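Local coordinates for protein dehalogenase-like hydrolase (Ralstonia solanacearum, PDB 3UMB) that probably catalyses the hydrolytic dehalogenation of small (S)-2-haloalkanoic acids to the corresponding (R)-2-hydroxyalkanoic acids, releasing a halide ion, at residues Leu39-Gln44 / Lys62-Val67; Asp70-Ala75 / Thr90-Tyr95; Asp10-Gly13 / Asp17-Ser20; Gly33-Val38 / Ala77-Pro82. One frame throughout, in Å; residues are numbered along the deposited sequence.

Contact 1 (Leu39-Gln44 / Lys62-Val67); sequences LWRDRQ and KPFWDV. With MG (magnesium ion), chain H.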
loop_
_atom_site.group_PDB
_atom_site.type_symbol
_atom_site.label_atom_id
_atom_site.label_comp_id
_atom_site.label_asym_id
_atom_site.label_seq_id
_atom_site.Cartn_x
_atom_site.Cartn_y
_atom_site.Cartn_z
ATOM N N LEU A 39 -4.541 -12.415 1.627
ATOM C CA LEU A 39 -3.448 -11.830 2.414
ATOM C C LEU A 39 -2.189 -11.693 1.578
ATOM O O LEU A 39 -1.483 -10.712 1.683
ATOM C CB LEU A 39 -3.158 -12.623 3.697
ATOM C CG LEU A 39 -2.085 -12.096 4.633
ATOM C CD1 LEU A 39 -2.347 -10.634 4.978
ATOM C CD2 LEU A 39 -1.945 -13.018 5.885
ATOM N N TRP A 40 -1.968 -12.666 0.703
ATOM C CA TRP A 40 -0.788 -12.727 -0.139
ATOM C C TRP A 40 -0.729 -11.614 -1.196
ATOM O O TRP A 40 0.318 -10.969 -1.371
ATOM C CB TRP A 40 -0.786 -14.067 -0.816
ATOM C CG TRP A 40 0.390 -14.381 -1.622
ATOM C CD1 TRP A 40 1.594 -13.746 -1.652
ATOM C CD2 TRP A 40 0.481 -15.473 -2.503
ATOM N NE1 TRP A 40 2.445 -14.381 -2.537
ATOM C CE2 TRP A 40 1.769 -15.446 -3.079
ATOM C CE3 TRP A 40 -0.438 -16.471 -2.911
ATOM C CZ2 TRP A 40 2.179 -16.388 -4.026
ATOM C CZ3 TRP A 40 -0.024 -17.415 -3.840
ATOM C CH2 TRP A 40 1.275 -17.362 -4.398
ATOM N N ARG A 41 -1.857 -11.377 -1.859
ATOM C CA ARG A 41 -1.981 -10.282 -2.826
ATOM C C ARG A 41 -1.830 -8.924 -2.128
ATOM O O ARG A 41 -1.083 -8.067 -2.598
ATOM C CB ARG A 41 -3.306 -10.385 -3.585
ATOM C CG ARG A 41 -3.590 -9.276 -4.626
ATOM C CD ARG A 41 -2.505 -9.172 -5.753
ATOM N NE ARG A 41 -2.804 -8.062 -6.674
ATOM C CZ ARG A 41 -1.929 -7.529 -7.542
ATOM N NH1 ARG A 41 -0.673 -7.993 -7.634
ATOM N NH2 ARG A 41 -2.298 -6.510 -8.319
ATOM N N ASP A 42 -2.506 -8.752 -0.994
ATOM C CA ASP A 42 -2.343 -7.560 -0.169
ATOM C C ASP A 42 -0.876 -7.279 0.115
ATOM O O ASP A 42 -0.384 -6.194 -0.168
ATOM C CB ASP A 42 -3.059 -7.704 1.174
ATOM C CG ASP A 42 -3.024 -6.402 2.033
ATOM O OD1 ASP A 42 -3.678 -5.393 1.622
ATOM O OD2 ASP A 42 -2.361 -6.401 3.122
ATOM N N ARG A 43 -0.182 -8.235 0.705
ATOM C CA ARG A 43 1.221 -7.979 1.100
ATOM C C ARG A 43 2.143 -7.862 -0.100
ATOM O O ARG A 43 3.097 -7.101 -0.069
ATOM C CB ARG A 43 1.745 -8.976 2.152
ATOM C CG ARG A 43 1.091 -8.741 3.525
ATOM C CD ARG A 43 1.435 -7.346 4.041
ATOM N NE ARG A 43 1.564 -7.291 5.495
ATOM C CZ ARG A 43 0.553 -7.038 6.344
ATOM N NH1 ARG A 43 0.767 -6.960 7.660
ATOM N NH2 ARG A 43 -0.696 -6.861 5.913
ATOM N N GLN A 44 1.810 -8.552 -1.197
ATOM C CA GLN A 44 2.642 -8.442 -2.399
ATOM C C GLN A 44 2.678 -6.992 -2.879
ATOM O O GLN A 44 3.729 -6.410 -3.075
ATOM C CB GLN A 44 2.160 -9.420 -3.474
ATOM C CG GLN A 44 2.788 -9.272 -4.826
ATOM C CD GLN A 44 2.004 -10.013 -5.900
ATOM O OE1 GLN A 44 0.805 -9.796 -6.042
ATOM N NE2 GLN A 44 2.673 -10.946 -6.615
ATOM N N LYS A 62 13.549 -4.749 -5.264
ATOM C CA LYS A 62 13.775 -6.161 -5.379
ATOM C C LYS A 62 12.783 -6.646 -6.423
ATOM O O LYS A 62 11.641 -6.142 -6.463
ATOM C CB LYS A 62 13.505 -6.785 -4.021
ATOM C CG LYS A 62 13.666 -8.260 -3.892
ATOM C CD LYS A 62 13.217 -8.662 -2.429
ATOM C CE LYS A 62 13.726 -10.031 -1.965
ATOM N NZ LYS A 62 13.996 -10.060 -0.493
ATOM N N PRO A 63 13.196 -7.612 -7.274
ATOM C CA PRO A 63 12.288 -7.986 -8.376
ATOM C C PRO A 63 11.012 -8.611 -7.863
ATOM O O PRO A 63 11.014 -9.202 -6.792
ATOM C CB PRO A 63 13.098 -8.986 -9.252
ATOM C CG PRO A 63 14.498 -9.000 -8.710
ATOM C CD PRO A 63 14.505 -8.305 -7.325
ATOM N N PHE A 64 9.954 -8.472 -8.648
ATOM C CA PHE A 64 8.597 -8.782 -8.267
ATOM C C PHE A 64 8.441 -10.225 -7.822
ATOM O O PHE A 64 7.554 -10.533 -7.004
ATOM C CB PHE A 64 7.687 -8.521 -9.449
ATOM C CG PHE A 64 6.200 -8.458 -9.124
ATOM C CD1 PHE A 64 5.706 -7.635 -8.099
ATOM C CD2 PHE A 64 5.285 -9.191 -9.848
ATOM C CE1 PHE A 64 4.365 -7.545 -7.845
ATOM C CE2 PHE A 64 3.892 -9.127 -9.553
ATOM C CZ PHE A 64 3.453 -8.280 -8.578
ATOM N N TRP A 65 9.291 -11.088 -8.373
ATOM C CA TRP A 65 9.278 -12.503 -8.099
ATOM C C TRP A 65 9.638 -12.718 -6.678
ATOM O O TRP A 65 8.922 -13.387 -5.936
ATOM C CB TRP A 65 10.314 -13.239 -8.964
ATOM C CG TRP A 65 10.428 -14.722 -8.607
ATOM C CD1 TRP A 65 11.335 -15.303 -7.750
ATOM C CD2 TRP A 65 9.611 -15.783 -9.098
ATOM N NE1 TRP A 65 11.119 -16.659 -7.678
ATOM C CE2 TRP A 65 10.067 -16.975 -8.504
ATOM C CE3 TRP A 65 8.549 -15.846 -10.003
ATOM C CZ2 TRP A 65 9.490 -18.211 -8.782
ATOM C CZ3 TRP A 65 7.962 -17.063 -10.262
ATOM C CH2 TRP A 65 8.451 -18.240 -9.672
ATOM N N ASP A 66 10.761 -12.143 -6.309
ATOM C CA ASP A 66 11.277 -12.286 -4.962
ATOM C C ASP A 66 10.373 -11.576 -3.941
ATOM O O ASP A 66 10.243 -12.042 -2.788
ATOM C CB ASP A 66 12.726 -11.782 -4.899
ATOM C CG ASP A 66 13.606 -12.345 -6.059
ATOM O OD1 ASP A 66 14.067 -13.500 -5.995
ATOM O OD2 ASP A 66 13.815 -11.641 -7.046
ATOM N N VAL A 67 9.771 -10.446 -4.342
ATOM C CA VAL A 67 8.769 -9.787 -3.505
ATOM C C VAL A 67 7.563 -10.706 -3.319
ATOM O O VAL A 67 6.929 -10.672 -2.268
ATOM C CB VAL A 67 8.309 -8.379 -4.051
ATOM C CG1 VAL A 67 7.072 -7.856 -3.263
ATOM C CG2 VAL A 67 9.522 -7.337 -4.041
HETATM MG MG MG H . -3.342 -3.114 1.654
HETATM O O HOH W 1 -3.137 -4.046 3.821
HETATM O O HOH W 2 -5.189 -3.713 0.304
#

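Contact 2 (Asp70-Ala75 / Thr90-Tyr95); sequences DALRYA and TLMREY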
loop_
_atom_site.group_PDB
_atom_site.type_symbol
_atom_site.label_atom_id
_atom_site.label_comp_id
_atom_site.label_asym_id
_atom_site.label_seq_id
_atom_site.Cartn_x
_atom_site.Cartn_y
_atom_site.Cartn_z
ATOM N N ASP A 70 8.499 -13.331 -0.679
ATOM C CA ASP A 70 8.399 -12.625 0.603
ATOM C C ASP A 70 6.950 -12.513 1.082
ATOM O O ASP A 70 6.640 -12.827 2.224
ATOM C CB ASP A 70 8.981 -11.225 0.501
ATOM C CG ASP A 70 10.438 -11.222 0.195
ATOM O OD1 ASP A 70 11.037 -12.282 0.408
ATOM O OD2 ASP A 70 10.969 -10.185 -0.294
ATOM N N ALA A 71 6.072 -12.019 0.232
ATOM C CA ALA A 71 4.680 -11.823 0.635
ATOM C C ALA A 71 4.032 -13.170 0.967
ATOM O O ALA A 71 3.238 -13.262 1.906
ATOM C CB ALA A 71 3.854 -11.089 -0.447
ATOM N N LEU A 72 4.325 -14.195 0.171
ATOM C CA LEU A 72 3.718 -15.509 0.375
ATOM C C LEU A 72 4.161 -16.104 1.715
ATOM O O LEU A 72 3.361 -16.700 2.437
ATOM C CB LEU A 72 4.140 -16.469 -0.742
ATOM C CG LEU A 72 3.784 -17.956 -0.531
ATOM C CD1 LEU A 72 2.260 -18.080 -0.600
ATOM C CD2 LEU A 72 4.475 -18.832 -1.540
ATOM N N ARG A 73 5.461 -15.994 1.975
ATOM C CA ARG A 73 6.055 -16.351 3.252
ATOM C C ARG A 73 5.488 -15.612 4.448
ATOM O O ARG A 73 5.157 -16.242 5.484
ATOM C CB ARG A 73 7.549 -16.125 3.229
ATOM C CG ARG A 73 8.279 -17.133 2.362
ATOM C CD ARG A 73 9.780 -16.896 2.284
ATOM N NE ARG A 73 10.407 -17.930 1.426
ATOM C CZ ARG A 73 11.609 -17.844 0.846
ATOM N NH1 ARG A 73 12.371 -16.764 0.991
ATOM N NH2 ARG A 73 12.047 -18.841 0.096
ATOM N N TYR A 74 5.398 -14.280 4.361
ATOM C CA TYR A 74 4.756 -13.552 5.459
ATOM C C TYR A 74 3.318 -14.095 5.639
ATOM O O TYR A 74 2.880 -14.367 6.770
ATOM C CB TYR A 74 4.705 -12.046 5.235
ATOM C CG TYR A 74 3.869 -11.373 6.282
ATOM C CD1 TYR A 74 4.457 -10.873 7.427
ATOM C CD2 TYR A 74 2.506 -11.231 6.121
ATOM C CE1 TYR A 74 3.719 -10.273 8.422
ATOM C CE2 TYR A 74 1.727 -10.620 7.100
ATOM C CZ TYR A 74 2.362 -10.147 8.274
ATOM O OH TYR A 74 1.652 -9.547 9.296
ATOM N N ALA A 75 2.576 -14.228 4.538
ATOM C CA ALA A 75 1.138 -14.586 4.658
ATOM C C ALA A 75 0.980 -15.978 5.339
ATOM O O ALA A 75 0.085 -16.204 6.141
ATOM C CB ALA A 75 0.475 -14.571 3.313
ATOM N N THR A 90 5.577 -25.215 -5.262
ATOM C CA THR A 90 4.325 -25.488 -5.980
ATOM C C THR A 90 3.500 -24.267 -6.259
ATOM O O THR A 90 2.820 -24.186 -7.288
ATOM C CB THR A 90 3.417 -26.456 -5.200
ATOM O OG1 THR A 90 4.086 -27.702 -5.052
ATOM C CG2 THR A 90 2.100 -26.689 -5.938
ATOM N N LEU A 91 3.496 -23.321 -5.326
ATOM C CA LEU A 91 2.581 -22.178 -5.474
ATOM C C LEU A 91 3.201 -21.162 -6.379
ATOM O O LEU A 91 2.515 -20.493 -7.114
ATOM C CB LEU A 91 2.210 -21.553 -4.126
ATOM C CG LEU A 91 1.031 -22.245 -3.423
ATOM C CD1 LEU A 91 0.790 -21.582 -2.063
ATOM C CD2 LEU A 91 -0.229 -22.190 -4.310
HETATM N N MSE A 92 4.516 -21.054 -6.284
HETATM C CA MSE A 92 5.304 -20.197 -7.156
HETATM C C MSE A 92 5.233 -20.710 -8.636
HETATM O O MSE A 92 4.852 -19.924 -9.524
HETATM C CB MSE A 92 6.744 -20.013 -6.584
HETATM C CG MSE A 92 6.861 -19.049 -5.276
HETATM SE SE MSE A 92 5.693 -17.454 -5.365
HETATM C CE MSE A 92 6.802 -16.428 -6.679
ATOM N N ARG A 93 5.484 -22.006 -8.884
ATOM C CA ARG A 93 5.202 -22.622 -10.200
ATOM C C ARG A 93 3.854 -22.209 -10.716
ATOM O O ARG A 93 3.708 -21.729 -11.837
ATOM C CB ARG A 93 5.204 -24.156 -10.140
ATOM C CG ARG A 93 6.595 -24.766 -9.979
ATOM C CD ARG A 93 6.641 -26.264 -10.277
ATOM N NE ARG A 93 6.621 -27.112 -9.074
ATOM C CZ ARG A 93 7.675 -27.401 -8.297
ATOM N NH1 ARG A 93 8.889 -26.894 -8.541
ATOM N NH2 ARG A 93 7.506 -28.201 -7.243
ATOM N N GLU A 94 2.849 -22.386 -9.881
ATOM C CA GLU A 94 1.537 -21.988 -10.264
ATOM C C GLU A 94 1.549 -20.546 -10.691
ATOM O O GLU A 94 0.859 -20.182 -11.637
ATOM C CB GLU A 94 0.560 -22.180 -9.111
ATOM C CG GLU A 94 -0.835 -22.278 -9.592
ATOM C CD GLU A 94 -1.143 -23.613 -10.206
ATOM O OE1 GLU A 94 -0.519 -24.629 -9.793
ATOM O OE2 GLU A 94 -2.015 -23.631 -11.098
ATOM N N TYR A 95 2.337 -19.727 -9.991
ATOM C CA TYR A 95 2.367 -18.269 -10.243
ATOM C C TYR A 95 3.062 -17.971 -11.565
ATOM O O TYR A 95 2.613 -17.114 -12.317
ATOM C CB TYR A 95 3.037 -17.462 -9.083
ATOM C CG TYR A 95 2.436 -16.060 -8.882
ATOM C CD1 TYR A 95 1.845 -15.697 -7.682
ATOM C CD2 TYR A 95 2.423 -15.123 -9.906
ATOM C CE1 TYR A 95 1.265 -14.439 -7.505
ATOM C CE2 TYR A 95 1.848 -13.867 -9.734
ATOM C CZ TYR A 95 1.276 -13.534 -8.531
ATOM O OH TYR A 95 0.713 -12.291 -8.365
#

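Contact 3 (Asp10-Gly13 / Asp17-Ser20); sequences DAYG and DVYS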
loop_
_atom_site.group_PDB
_atom_site.type_symbol
_atom_site.label_atom_id
_atom_site.label_comp_id
_atom_site.label_asym_id
_atom_site.label_seq_id
_atom_site.Cartn_x
_atom_site.Cartn_y
_atom_site.Cartn_z
ATOM N N ASP A 10 -1.727 -3.790 -18.396
ATOM C CA ASP A 10 -1.336 -4.472 -17.155
ATOM C C ASP A 10 -1.425 -6.006 -17.359
ATOM O O ASP A 10 -2.168 -6.501 -18.207
ATOM C CB ASP A 10 -2.361 -4.032 -16.114
ATOM C CG ASP A 10 -2.084 -4.555 -14.744
ATOM O OD1 ASP A 10 -0.880 -4.684 -14.387
ATOM O OD2 ASP A 10 -3.089 -4.828 -14.032
ATOM N N ALA A 11 -0.680 -6.760 -16.583
ATOM C CA ALA A 11 -0.630 -8.208 -16.744
ATOM C C ALA A 11 -1.753 -8.979 -15.946
ATOM O O ALA A 11 -2.819 -9.379 -16.482
ATOM C CB ALA A 11 0.844 -8.729 -16.346
ATOM N N TYR A 12 -1.480 -9.146 -14.672
ATOM C CA TYR A 12 -2.272 -9.943 -13.731
ATOM C C TYR A 12 -3.681 -9.393 -13.507
ATOM O O TYR A 12 -3.850 -8.206 -13.276
ATOM C CB TYR A 12 -1.486 -9.987 -12.422
ATOM C CG TYR A 12 -0.080 -10.517 -12.633
ATOM C CD1 TYR A 12 0.110 -11.795 -13.174
ATOM C CD2 TYR A 12 1.057 -9.753 -12.353
ATOM C CE1 TYR A 12 1.398 -12.334 -13.406
ATOM C CE2 TYR A 12 2.387 -10.289 -12.600
ATOM C CZ TYR A 12 2.541 -11.599 -13.123
ATOM O OH TYR A 12 3.787 -12.209 -13.413
ATOM N N GLY A 13 -4.693 -10.265 -13.615
ATOM C CA GLY A 13 -6.099 -9.863 -13.441
ATOM C C GLY A 13 -6.676 -9.177 -14.675
ATOM O O GLY A 13 -7.902 -8.992 -14.800
ATOM N N ASP A 17 -5.740 -14.456 -15.801
ATOM C CA ASP A 17 -6.550 -14.830 -14.622
ATOM C C ASP A 17 -5.651 -15.468 -13.544
ATOM O O ASP A 17 -5.096 -16.572 -13.753
ATOM C CB ASP A 17 -7.719 -15.767 -15.042
ATOM C CG ASP A 17 -8.838 -15.894 -13.973
ATOM O OD1 ASP A 17 -8.590 -15.610 -12.766
ATOM O OD2 ASP A 17 -9.974 -16.300 -14.360
ATOM N N VAL A 18 -5.495 -14.757 -12.418
ATOM C CA VAL A 18 -4.762 -15.230 -11.214
ATOM C C VAL A 18 -5.601 -16.300 -10.443
ATOM O O VAL A 18 -5.120 -16.971 -9.509
ATOM C CB VAL A 18 -4.433 -13.971 -10.302
ATOM C CG1 VAL A 18 -4.007 -14.313 -8.866
ATOM C CG2 VAL A 18 -3.406 -13.144 -10.954
ATOM N N TYR A 19 -6.869 -16.472 -10.839
ATOM C CA TYR A 19 -7.766 -17.402 -10.141
ATOM C C TYR A 19 -7.078 -18.728 -9.749
ATOM O O TYR A 19 -7.212 -19.189 -8.595
ATOM C CB TYR A 19 -9.051 -17.678 -10.954
ATOM C CG TYR A 19 -10.035 -18.474 -10.161
ATOM C CD1 TYR A 19 -11.081 -17.839 -9.489
ATOM C CD2 TYR A 19 -9.898 -19.864 -10.026
ATOM C CE1 TYR A 19 -11.973 -18.567 -8.708
ATOM C CE2 TYR A 19 -10.781 -20.601 -9.252
ATOM C CZ TYR A 19 -11.813 -19.951 -8.594
ATOM O OH TYR A 19 -12.704 -20.676 -7.824
ATOM N N SER A 20 -6.333 -19.329 -10.685
ATOM C CA SER A 20 -5.840 -20.695 -10.487
ATOM C C SER A 20 -4.897 -20.841 -9.297
ATOM O O SER A 20 -4.596 -21.958 -8.898
ATOM C CB SER A 20 -5.192 -21.246 -11.770
ATOM O OG SER A 20 -3.971 -20.564 -12.107
#

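Contact 4 (Gly33-Val38 / Ala77-Pro82); sequences GEALSV and ARLNLP. With MG (magnesium ion), chain I.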
loop_
_atom_site.group_PDB
_atom_site.type_symbol
_atom_site.label_atom_id
_atom_site.label_comp_id
_atom_site.label_asym_id
_atom_site.label_seq_id
_atom_site.Cartn_x
_atom_site.Cartn_y
_atom_site.Cartn_z
ATOM N N GLY A 33 -7.553 -21.216 1.695
ATOM C CA GLY A 33 -7.146 -20.777 0.371
ATOM C C GLY A 33 -7.575 -19.356 0.067
ATOM O O GLY A 33 -6.787 -18.547 -0.414
ATOM N N GLU A 34 -8.821 -19.029 0.336
ATOM C CA GLU A 34 -9.274 -17.696 0.015
ATOM C C GLU A 34 -8.590 -16.680 0.954
ATOM O O GLU A 34 -8.327 -15.543 0.542
ATOM C CB GLU A 34 -10.789 -17.609 0.096
ATOM C CG GLU A 34 -11.450 -16.432 -0.645
ATOM C CD GLU A 34 -12.977 -16.374 -0.381
ATOM O OE1 GLU A 34 -13.595 -17.446 -0.149
ATOM O OE2 GLU A 34 -13.568 -15.267 -0.401
ATOM N N ALA A 35 -8.296 -17.102 2.198
ATOM C CA ALA A 35 -7.618 -16.243 3.175
ATOM C C ALA A 35 -6.157 -16.004 2.787
ATOM O O ALA A 35 -5.701 -14.850 2.808
ATOM C CB ALA A 35 -7.698 -16.832 4.573
ATOM N N LEU A 36 -5.432 -17.078 2.445
ATOM C CA LEU A 36 -4.046 -16.956 2.028
ATOM C C LEU A 36 -3.925 -16.041 0.809
ATOM O O LEU A 36 -3.009 -15.208 0.744
ATOM C CB LEU A 36 -3.430 -18.316 1.683
ATOM C CG LEU A 36 -1.993 -18.356 1.170
ATOM C CD1 LEU A 36 -1.045 -17.587 2.072
ATOM C CD2 LEU A 36 -1.448 -19.789 1.003
ATOM N N SER A 37 -4.844 -16.230 -0.148
ATOM C CA SER A 37 -4.681 -15.665 -1.466
ATOM C C SER A 37 -4.943 -14.176 -1.323
ATOM O O SER A 37 -4.139 -13.366 -1.767
ATOM C CB SER A 37 -5.559 -16.373 -2.522
ATOM O OG SER A 37 -6.869 -15.864 -2.528
ATOM N N VAL A 38 -6.009 -13.824 -0.616
ATOM C CA VAL A 38 -6.216 -12.438 -0.216
ATOM C C VAL A 38 -5.021 -11.796 0.525
ATOM O O VAL A 38 -4.554 -10.726 0.100
ATOM C CB VAL A 38 -7.459 -12.257 0.650
ATOM C CG1 VAL A 38 -7.617 -10.784 0.987
ATOM C CG2 VAL A 38 -8.724 -12.765 -0.089
ATOM N N ALA A 77 3.155 -17.493 7.526
ATOM C CA ALA A 77 3.564 -17.316 8.905
ATOM C C ALA A 77 2.439 -16.730 9.704
ATOM O O ALA A 77 2.094 -17.260 10.750
ATOM C CB ALA A 77 4.842 -16.395 9.017
ATOM N N ARG A 78 1.832 -15.667 9.183
ATOM C CA ARG A 78 0.698 -14.972 9.829
ATOM C C ARG A 78 -0.530 -15.864 9.993
ATOM O O ARG A 78 -1.251 -15.774 10.962
ATOM C CB ARG A 78 0.356 -13.733 8.998
ATOM C CG ARG A 78 -0.969 -13.016 9.219
ATOM C CD ARG A 78 -0.921 -11.895 10.285
ATOM N NE ARG A 78 -2.153 -11.091 10.208
ATOM C CZ ARG A 78 -2.298 -9.943 9.505
ATOM N NH1 ARG A 78 -1.290 -9.358 8.844
ATOM N NH2 ARG A 78 -3.485 -9.348 9.493
ATOM N N LEU A 79 -0.778 -16.710 8.995
ATOM C CA LEU A 79 -1.983 -17.498 8.923
ATOM C C LEU A 79 -1.718 -18.887 9.482
ATOM O O LEU A 79 -2.586 -19.768 9.405
ATOM C CB LEU A 79 -2.452 -17.606 7.458
ATOM C CG LEU A 79 -3.258 -16.466 6.817
ATOM C CD1 LEU A 79 -3.541 -16.804 5.366
ATOM C CD2 LEU A 79 -4.557 -16.212 7.614
ATOM N N ASN A 80 -0.523 -19.088 10.024
ATOM C CA ASN A 80 -0.108 -20.359 10.651
ATOM C C ASN A 80 -0.196 -21.597 9.759
ATOM O O ASN A 80 -0.499 -22.683 10.258
ATOM C CB ASN A 80 -0.894 -20.587 11.951
ATOM C CG ASN A 80 -0.557 -19.562 12.984
ATOM O OD1 ASN A 80 0.630 -19.263 13.183
ATOM N ND2 ASN A 80 -1.579 -19.011 13.656
ATOM N N LEU A 81 0.151 -21.428 8.478
ATOM C CA LEU A 81 0.150 -22.496 7.472
ATOM C C LEU A 81 1.519 -23.174 7.237
ATOM O O LEU A 81 2.533 -22.480 7.117
ATOM C CB LEU A 81 -0.344 -21.920 6.146
ATOM C CG LEU A 81 -1.655 -21.145 6.192
ATOM C CD1 LEU A 81 -1.951 -20.572 4.780
ATOM C CD2 LEU A 81 -2.795 -22.026 6.676
ATOM N N PRO A 82 1.552 -24.534 7.141
ATOM C CA PRO A 82 2.800 -25.303 6.916
ATOM C C PRO A 82 3.468 -25.195 5.502
ATOM O O PRO A 82 3.453 -26.155 4.713
ATOM C CB PRO A 82 2.379 -26.748 7.217
ATOM C CG PRO A 82 0.957 -26.792 6.972
ATOM C CD PRO A 82 0.417 -25.442 7.381
HETATM MG MG MG I . 2.744 -17.999 12.891
#

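Contact 1 (Leu39-Gln44 / Lys62-Val67)
The carboxamide of Gln44 lies almost parallel to the ring of Phe64, with only 18° between the two planes, yet it meets the ring obliquely, at its outer end. Gln44 NE2 comes within 3.4 Å of Phe64 CZ, and Gln44 CD sits 3.5 Å from the same carbon, while the side chains as a whole cross at about a right angle. The glutamine reaches there because CG is anti to the backbone N (chi1 171°) and the chain beyond it is extended. Its methylene CG also touches the ring, 3.8 Å from Phe64 CE1, so one residue offers both an apolar stem and a flat polar head.

The head is buried but well supplied with partners. Arg41 NH1, one turn earlier, donates to Gln44 OE1 at 2.8 Å from above the carbonyl plane, and the oxygen lies in the plane of the guanidinium. Gln44 NE2 has hydrogen bonds to Thr68 and Tyr95, which should hold the amide's rotation.

Helices 33-54 and 64-78 belong to the helical cap domain that the L-2-haloacid dehalogenases add to their HAD core, and Phe64 stands in the first turn of the second helix, just after Pro63 at its N-cap. One turn further along helix 64-78, beta-branched Val67 fits its CG1 against the opposing backbone, 3.6 Å from Gln44 O. On another side of the first helix, Asp42 OD1 binds a magnesium ion at 2.3 Å; Asp42 of the second subunit binds the same ion, and Arg43 NH2 makes a salt bridge to Asp42 OD2 at 3.3 Å.

Contact 2 (Asp70-Ala75 / Thr90-Tyr95)
Leu91 and Met92, the two residues that meet Leu72 across the contact, also share the amide of Tyr95: Tyr95 N donates to Leu91 O at 3.0 Å in the regular helical bond, and makes a weak second one to Met92 O. No hydrogen bond passes between segments 70-75 and 90-95, whose nearest CA atoms, those of Leu72 and Leu91, are 8.9 Å apart. Side chains therefore have to bridge the interval.

Leu72 does so with both branches of its fork. Its CG stands anti to the backbone N (chi1 170°), and from there CD1 approaches Leu91 CD1 at 4.1 Å, methyl against methyl, with the two side chains crossing at about a right angle. The other branch, Leu72 CD2, lies 4.2 Å from SE of Met92, which is present as selenomethionine. Branched leucines fill such a seam without needing polar partners, and the long, unbranched Met92 also touches Trp65, Thr68 and Val69 of helix 64-78.

Helices 64-78 and 85-96 are packed here as neighbours in the helical cap domain of the L-2-haloacid dehalogenase family. The seam continues into the surrounding helices: Trp40 of helix 33-54 touches both Leu72 and Met92, while Leu28 of helix 19-28 packs on Leu91. Beside this apolar seam a salt bridge from Arg73 to Glu88 also joins the two helices, and Glu94 pairs with Arg24 of helix 19-28.

Contact 3 (Asp10-Gly13 / Asp17-Ser20)
Two first torsions set Tyr12 and Val18 against each other. In Tyr12 CG is anti to the carbonyl carbon (chi1 -55°), while in Val18 CG1 is anti to the backbone N (chi1 165°), which turns the second methyl, CG2, back beside its own nitrogen and across to the other segment. That single methyl makes the side-chain contact: Val18 CG2 is 4.0 Å from Tyr12 CB and 4.1 Å from Gly13 N. It lies oblique to the ring of Tyr12, and its nearest approach is to the CB stem and to the backbone nitrogen that follows.

Gly13 brings the two segments together, its CA being 5.1 Å from that of Asp17. Its positive phi of 79° is a conformation glycine adopts easily, and it lets the chain turn sharply here. The sequence Asp10-Ala11-Tyr12-Gly13 follows strand 6-9 and matches the first conserved motif of the HAD superfamily, whose loop carries the nucleophilic aspartate in well-studied relatives. Strand 16-17, paired with strand 99-100, follows it, in keeping with the hairpin flap into which the cap helices of this family are inserted.

Gly13 O is held twice, by Ser180 OG and Arg200 NE, and Asp10 OD2 is hydrogen-bonded to Thr14 and Ser179, which should help to hold the loop in place. Beyond Val18 the chain enters helix 19-28. Asp17 lies ahead of that helix and appears to cap it through Tyr19 N, although the position of the accepting oxygen is uncertain. The ring of Tyr12 also has Ala11 CB over one face, at a place offset toward its rim.

Contact 4 (Gly33-Val38 / Ala77-Pro82)
Leu36, in the first turns of helix 33-54, faces Leu79 with 7.2 Å between their CA atoms, where helix 64-78 ends in a Schellman motif: Asn80 N turns back to Ala77 O at 3.3 Å and Leu81 N to Cys76 O, with Asn80 at a positive phi of 57°. Asparagine tolerates this left-handed conformation better than most residues, which suits it to the C-prime position.

Leu79, the first residue to leave helical angles, has CG anti to its carbonyl carbon (chi1 -82°), and its CD1 rests on the opposing backbone, 3.4 Å from Leu36 CA and 3.8 Å from Ala35 C. The small side chain of Ala35 suits so close an approach, its CB lying 4.2 Å from Leu79 CD1. Leu81 adds a second contact: its CD1 lies 3.9 Å from Leu36 CD2 and close to Leu36 CB, the two side chains crossing obliquely. Leu36 also packs on Ala75 and Cys76 of the helix itself, while Phe29 touches both Leu36 and Leu81.

On the outer side of the turn a magnesium ion is bound by Ala77 O at 2.4 Å and by Asn80 OD1 at 2.5 Å. The backbone N of Asn80 thus closes the helix while its side-chain OD1 binds the metal, and Ala77 O serves both. The contact divides its chemistry accordingly: leucine methyls join the cap helices on one side, and on the other, Ala77 O at the C-terminal end of the helix, where the dipole is probably negative, and the side-chain oxygen of Asn80 together seat the cation.

In the fold
Along the chain contact 3 comes first, in the loop after strand 6-9 of the parallel core sheet, and leads into the helical cap that holds the other three. Contacts 1 and 4 both join helix 33-54 to helix 64-78, their centres about 14 Å apart, with contact 1 nested inside the loop that contact 4 closes. Contact 2 ties helix 64-78 to helix 85-96 and lies between contacts 1 and 4, its centre about 8 Å from that of contact 1 and about 10 Å from that of contact 4. Contacts 1, 2 and 4 also reach the second subunit. The rings of Phe64 and Tyr95 touch Tyr12, so the cap meets the core at contact 3.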